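Local coordinates for protein DNA ligase (Alteromonas mediterranea, PDB 6GDR) that probably seals nicks in duplex DNA through an adenylated intermediate, gripping the double helix with a catalytic domain joined to an OB-fold domain, at residues F247-G252 with R282-L287. Numbering follows the deposited sequence.
With nucleotides of chain A; nucleotides of chain C.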
ATOM      1  N   PHE D 247      15.703 -15.085   4.922  1.00 51.79           N
ATOM      2  CA  PHE D 247      14.916 -14.561   3.817  1.00 47.39           C
ATOM      3  C   PHE D 247      15.864 -14.204   2.685  1.00 53.34           C
ATOM      4  O   PHE D 247      17.062 -13.998   2.898  1.00 54.69           O
ATOM      5  CB  PHE D 247      14.094 -13.339   4.236  1.00 45.70           C
ATOM      6  CG  PHE D 247      14.927 -12.130   4.547  1.00 50.26           C
ATOM      7  CD1 PHE D 247      15.103 -11.132   3.603  1.00 54.15           C
ATOM      8  CD2 PHE D 247      15.537 -11.993   5.782  1.00 47.12           C
ATOM      9  CE1 PHE D 247      15.870 -10.018   3.885  1.00 56.16           C
ATOM     10  CE2 PHE D 247      16.306 -10.881   6.071  1.00 58.92           C
ATOM     11  CZ  PHE D 247      16.472  -9.891   5.121  1.00 61.24           C
ATOM     12  N   LYS D 248      15.313 -14.130   1.479  1.00 51.97           N
ATOM     13  CA  LYS D 248      16.092 -13.782   0.301  1.00 52.42           C
ATOM     14  C   LYS D 248      16.090 -12.271   0.107  1.00 55.01           C
ATOM     15  O   LYS D 248      15.026 -11.647   0.033  1.00 54.30           O
ATOM     16  CB  LYS D 248      15.527 -14.472  -0.940  1.00 60.46           C
ATOM     17  CG  LYS D 248      15.522 -15.990  -0.871  1.00 70.77           C
ATOM     18  CD  LYS D 248      15.232 -16.606  -2.232  1.00 65.12           C
ATOM     19  CE  LYS D 248      14.662 -18.012  -2.104  1.00 77.73           C
ATOM     20  NZ  LYS D 248      14.593 -18.714  -3.417  1.00 73.58           N
ATOM     21  N   LEU D 249      17.284 -11.689   0.028  1.00 58.42           N
ATOM     22  CA  LEU D 249      17.460 -10.268  -0.252  1.00 56.76           C
ATOM     23  C   LEU D 249      17.826 -10.137  -1.727  1.00 54.78           C
ATOM     24  O   LEU D 249      18.918 -10.541  -2.137  1.00 63.23           O
ATOM     25  CB  LEU D 249      18.538  -9.670   0.648  1.00 59.92           C
ATOM     26  CG  LEU D 249      18.710  -8.151   0.605  1.00 54.32           C
ATOM     27  CD1 LEU D 249      17.483  -7.443   1.165  1.00 57.44           C
ATOM     28  CD2 LEU D 249      19.962  -7.741   1.371  1.00 47.59           C
ATOM     29  N   GLY D 250      16.915  -9.572  -2.520  1.00 48.70           N
ATOM     30  CA  GLY D 250      17.032  -9.639  -3.964  1.00 50.79           C
ATOM     31  C   GLY D 250      17.038  -8.316  -4.704  1.00 54.45           C
ATOM     32  O   GLY D 250      17.137  -8.304  -5.935  1.00 46.00           O
ATOM     33  N   THR D 251      16.933  -7.198  -3.991  1.00 40.85           N
ATOM     34  CA  THR D 251      16.918  -5.899  -4.644  1.00 44.20           C
ATOM     35  C   THR D 251      17.705  -4.897  -3.813  1.00 38.99           C
ATOM     36  O   THR D 251      17.992  -5.118  -2.633  1.00 42.04           O
ATOM     37  CB  THR D 251      15.486  -5.395  -4.872  1.00 53.39           C
ATOM     38  OG1 THR D 251      15.500  -4.310  -5.805  1.00 52.68           O
ATOM     39  CG2 THR D 251      14.843  -4.929  -3.568  1.00 44.63           C
ATOM     40  N   GLY D 252      18.042  -3.778  -4.449  1.00 45.37           N
ATOM     41  CA  GLY D 252      18.859  -2.753  -3.839  1.00 62.18           C
ATOM     42  C   GLY D 252      20.302  -2.754  -4.293  1.00 55.92           C
ATOM     43  O   GLY D 252      21.024  -1.793  -4.004  1.00 54.45           O
ATOM     44  N   ARG D 282       9.521  -7.254   5.159  1.00 52.55           N
ATOM     45  CA  ARG D 282       8.700  -6.977   3.990  1.00 57.74           C
ATOM     46  C   ARG D 282       9.286  -5.819   3.191  1.00 49.86           C
ATOM     47  O   ARG D 282       9.795  -4.848   3.761  1.00 43.66           O
ATOM     48  CB  ARG D 282       7.258  -6.653   4.391  1.00 50.37           C
ATOM     49  CG  ARG D 282       6.409  -6.221   3.212  1.00 57.86           C
ATOM     50  CD  ARG D 282       4.929  -6.503   3.391  1.00 58.86           C
ATOM     51  NE  ARG D 282       4.246  -5.440   4.123  1.00 55.90           N
ATOM     52  CZ  ARG D 282       2.939  -5.206   4.058  1.00 66.44           C
ATOM     53  NH1 ARG D 282       2.159  -5.950   3.284  1.00 49.24           N
ATOM     54  NH2 ARG D 282       2.409  -4.217   4.762  1.00 80.40           N
ATOM     55  N   PHE D 283       9.209  -5.932   1.864  1.00 47.21           N
ATOM     56  CA  PHE D 283       9.722  -4.906   0.956  1.00 42.51           C
ATOM     57  C   PHE D 283      11.200  -4.627   1.213  1.00 50.41           C
ATOM     58  O   PHE D 283      11.671  -3.502   1.033  1.00 47.68           O
ATOM     59  CB  PHE D 283       8.917  -3.608   1.071  1.00 41.58           C
ATOM     60  CG  PHE D 283       7.426  -3.803   1.015  1.00 38.76           C
ATOM     61  CD1 PHE D 283       6.868  -4.863   0.317  1.00 48.43           C
ATOM     62  CD2 PHE D 283       6.580  -2.918   1.667  1.00 39.44           C
ATOM     63  CE1 PHE D 283       5.495  -5.035   0.270  1.00 46.51           C
ATOM     64  CE2 PHE D 283       5.208  -3.086   1.624  1.00 46.03           C
ATOM     65  CZ  PHE D 283       4.666  -4.144   0.925  1.00 37.91           C
ATOM     66  N   ALA D 284      11.940  -5.649   1.631  1.00 47.25           N
ATOM     67  CA  ALA D 284      13.329  -5.454   2.016  1.00 40.08           C
ATOM     68  C   ALA D 284      14.184  -5.100   0.806  1.00 36.23           C
ATOM     69  O   ALA D 284      13.960  -5.593  -0.302  1.00 52.09           O
ATOM     70  CB  ALA D 284      13.875  -6.712   2.689  1.00 44.53           C
ATOM     71  N   SER D 285      15.173  -4.236   1.029  1.00 50.06           N
ATOM     72  CA  SER D 285      16.125  -3.858  -0.004  1.00 50.14           C
ATOM     73  C   SER D 285      17.498  -3.678   0.627  1.00 48.27           C
ATOM     74  O   SER D 285      17.619  -3.346   1.809  1.00 58.82           O
ATOM     75  CB  SER D 285      15.701  -2.569  -0.725  1.00 39.84           C
ATOM     76  OG  SER D 285      15.578  -1.492   0.184  1.00 61.42           O
ATOM     77  N   PHE D 286      18.531  -3.903  -0.178  1.00 65.48           N
ATOM     78  CA  PHE D 286      19.904  -3.823   0.297  1.00 66.50           C
ATOM     79  C   PHE D 286      20.366  -2.373   0.368  1.00 70.45           C
ATOM     80  O   PHE D 286      19.995  -1.544  -0.468  1.00 70.99           O
ATOM     81  CB  PHE D 286      20.824  -4.627  -0.623  1.00 50.44           C
ATOM     82  CG  PHE D 286      22.286  -4.381  -0.391  1.00 63.20           C
ATOM     83  CD1 PHE D 286      22.947  -4.978   0.670  1.00 69.82           C
ATOM     84  CD2 PHE D 286      23.005  -3.559  -1.243  1.00 61.00           C
ATOM     85  CE1 PHE D 286      24.293  -4.753   0.881  1.00 75.24           C
ATOM     86  CE2 PHE D 286      24.351  -3.329  -1.036  1.00 69.62           C
ATOM     87  CZ  PHE D 286      24.997  -3.927   0.026  1.00 70.32           C
ATOM     88  N   LEU D 287      21.183  -2.072   1.380  1.00 77.19           N
ATOM     89  CA  LEU D 287      21.744  -0.737   1.561  1.00 70.88           C
ATOM     90  C   LEU D 287      23.250  -0.753   1.323  1.00 75.00           C
ATOM     91  O   LEU D 287      23.717  -0.398   0.236  1.00 78.80           O
ATOM     92  CB  LEU D 287      21.436  -0.215   2.965  1.00 64.78           C
ATOM     93  CG  LEU D 287      19.973   0.116   3.263  1.00 70.02           C
ATOM     94  CD1 LEU D 287      19.709   0.013   4.755  1.00 72.89           C
ATOM     95  CD2 LEU D 287      19.627   1.505   2.753  1.00 62.57           C
TER
ATOM     96  P    DG A  12      14.196 -13.513  -5.819  1.00 43.81           P
ATOM     97  OP1  DG A  12      15.064 -14.558  -5.231  1.00 42.71           O
ATOM     98  OP2  DG A  12      13.250 -13.863  -6.901  1.00 62.45           O
ATOM     99  O5'  DG A  12      13.358 -12.808  -4.651  1.00 55.11           O
ATOM    100  C5'  DG A  12      13.955 -12.600  -3.383  1.00 60.50           C
ATOM    101  C4'  DG A  12      13.098 -11.706  -2.500  1.00 54.52           C
ATOM    102  O4'  DG A  12      12.497 -10.667  -3.301  1.00 49.26           O
ATOM    103  C3'  DG A  12      11.927 -12.393  -1.817  1.00 41.67           C
ATOM    104  O3'  DG A  12      12.332 -12.987  -0.582  1.00 53.81           O
ATOM    105  C2'  DG A  12      10.930 -11.252  -1.610  1.00 53.19           C
ATOM    106  C1'  DG A  12      11.305 -10.221  -2.681  1.00 45.09           C
ATOM    107  N9   DG A  12      10.286 -10.043  -3.714  1.00 38.88           N
ATOM    108  C8   DG A  12      10.373 -10.418  -5.033  1.00 45.54           C
ATOM    109  N7   DG A  12       9.312 -10.125  -5.730  1.00 43.13           N
ATOM    110  C5   DG A  12       8.462  -9.515  -4.815  1.00 50.75           C
ATOM    111  C6   DG A  12       7.162  -8.985  -4.993  1.00 42.44           C
ATOM    112  O6   DG A  12       6.482  -8.949  -6.029  1.00 43.07           O
ATOM    113  N1   DG A  12       6.654  -8.457  -3.808  1.00 35.77           N
ATOM    114  C2   DG A  12       7.320  -8.443  -2.605  1.00 51.95           C
ATOM    115  N2   DG A  12       6.668  -7.890  -1.573  1.00 50.98           N
ATOM    116  N3   DG A  12       8.540  -8.936  -2.424  1.00 38.52           N
ATOM    117  C4   DG A  12       9.048  -9.454  -3.569  1.00 39.22           C
TER
ATOM    118  P    DC C   3      12.868   1.543  -2.255  1.00 45.13           P
ATOM    119  OP1  DC C   3      13.739   2.183  -1.244  1.00 55.80           O
ATOM    120  OP2  DC C   3      11.820   2.341  -2.931  1.00 62.31           O
ATOM    121  O5'  DC C   3      13.783   0.892  -3.394  1.00 43.00           O
ATOM    122  C5'  DC C   3      14.838   0.007  -3.040  1.00 42.19           C
ATOM    123  C4'  DC C   3      15.416  -0.672  -4.272  1.00 49.84           C
ATOM    124  O4'  DC C   3      14.354  -1.322  -5.009  1.00 45.55           O
ATOM    125  C3'  DC C   3      16.075   0.266  -5.266  1.00 41.04           C
ATOM    126  O3'  DC C   3      17.451   0.450  -4.953  1.00 59.99           O
ATOM    127  C2'  DC C   3      15.877  -0.437  -6.609  1.00 47.25           C
ATOM    128  C1'  DC C   3      14.659  -1.338  -6.391  1.00 48.73           C
ATOM    129  N1   DC C   3      13.450  -0.908  -7.154  1.00 44.29           N
ATOM    130  C2   DC C   3      13.322  -1.264  -8.499  1.00 43.53           C
ATOM    131  O2   DC C   3      14.220  -1.928  -9.034  1.00 44.24           O
ATOM    132  N3   DC C   3      12.220  -0.869  -9.181  1.00 47.50           N
ATOM    133  C4   DC C   3      11.276  -0.154  -8.568  1.00 57.41           C
ATOM    134  N4   DC C   3      10.204   0.210  -9.282  1.00 51.16           N
ATOM    135  C5   DC C   3      11.387   0.218  -7.196  1.00 45.68           C
ATOM    136  C6   DC C   3      12.480  -0.177  -6.534  1.00 52.27           C
ATOM    137  P    DA C   2       6.965   0.742  -2.071  1.00 51.02           P
ATOM    138  OP1  DA C   2       7.008   1.699  -0.943  1.00 52.18           O
ATOM    139  OP2  DA C   2       6.549   1.201  -3.415  1.00 52.26           O
ATOM    140  O5'  DA C   2       8.397   0.047  -2.216  1.00 48.67           O
ATOM    141  C5'  DA C   2       9.046  -0.486  -1.069  1.00 49.29           C
ATOM    142  C4'  DA C   2      10.283  -1.276  -1.458  1.00 51.58           C
ATOM    143  O4'  DA C   2       9.895  -2.433  -2.247  1.00 43.50           O
ATOM    144  C3'  DA C   2      11.276  -0.534  -2.336  1.00 34.67           C
ATOM    145  O3'  DA C   2      12.150   0.280  -1.568  1.00 48.82           O
ATOM    146  C2'  DA C   2      11.999  -1.676  -3.029  1.00 53.18           C
ATOM    147  C1'  DA C   2      10.888  -2.699  -3.232  1.00 48.45           C
ATOM    148  N9   DA C   2      10.279  -2.628  -4.558  1.00 42.03           N
ATOM    149  C8   DA C   2       9.117  -1.993  -4.903  1.00 45.40           C
ATOM    150  N7   DA C   2       8.820  -2.091  -6.178  1.00 44.68           N
ATOM    151  C5   DA C   2       9.863  -2.834  -6.707  1.00 45.58           C
ATOM    152  C6   DA C   2      10.144  -3.286  -8.013  1.00 52.31           C
ATOM    153  N6   DA C   2       9.354  -3.040  -9.063  1.00 43.46           N
ATOM    154  N1   DA C   2      11.271  -4.004  -8.197  1.00 45.70           N
ATOM    155  C2   DA C   2      12.058  -4.251  -7.144  1.00 44.77           C
ATOM    156  N3   DA C   2      11.900  -3.882  -5.874  1.00 48.71           N
ATOM    157  C4   DA C   2      10.773  -3.170  -5.721  1.00 41.44           C
TER
HETATM  158  O   HOH W   1      14.431  -7.899  -1.396  1.00 43.30           O
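Leu249 lays its two methyls side by side against residues 284-286. CD1 rests on the Ser285-Phe286 peptide, while CD2 packs 3.8 Å from Phe286 CB. The fork gets there because CG stands anti to the backbone N (chi1 -172°). The branched leucine suits a place where one methyl has a peptide and an alanine methyl to rest on and the other has Phe286 CB. A single methyl suits Ala284, whose CB points into the notch between Leu249 CD1 and Phe247 CE1, 4.0 Å from each. The side chains of Leu249 and Phe286 cross at about a right angle, and CD2 lies at the edge of the Phe286 ring; Gly252 O lies in the ring plane at another part of that edge.

Beyond Leu249 the two segments are joined by one direct hydrogen bond, Phe286 N to Thr251 O (2.8 Å, 160° at the hydrogen). Where they still stand apart, a water fills the gap, accepting from Gly250 N and donating to Ala284 O (2.6 Å). Thr251 suits the boundary between protein and DNA: its methyl CG2 packs 3.8 Å from Ser285 CB, while OG1 lies 3.1 Å from C1' of DC3 of chain C, with at most a weak bond to the sugar oxygen. Gly252 has two reasons to be glycine: at its positive phi (102°) a CB would jam against Thr251 O, and it would also clash with Phe286 N. Gly250 likewise leaves room for the sugar of DG12 of chain A, and the Phe283 ring turns its edge to N2 of that guanine.

Strands 246-249 and 285-289 are the outer strands of a five-stranded antiparallel sheet. Side chains, one water and one bond from the 250-252 loop close the gap between them, completing the OB-fold barrel, this part of it lying in the minor groove of the bound DNA.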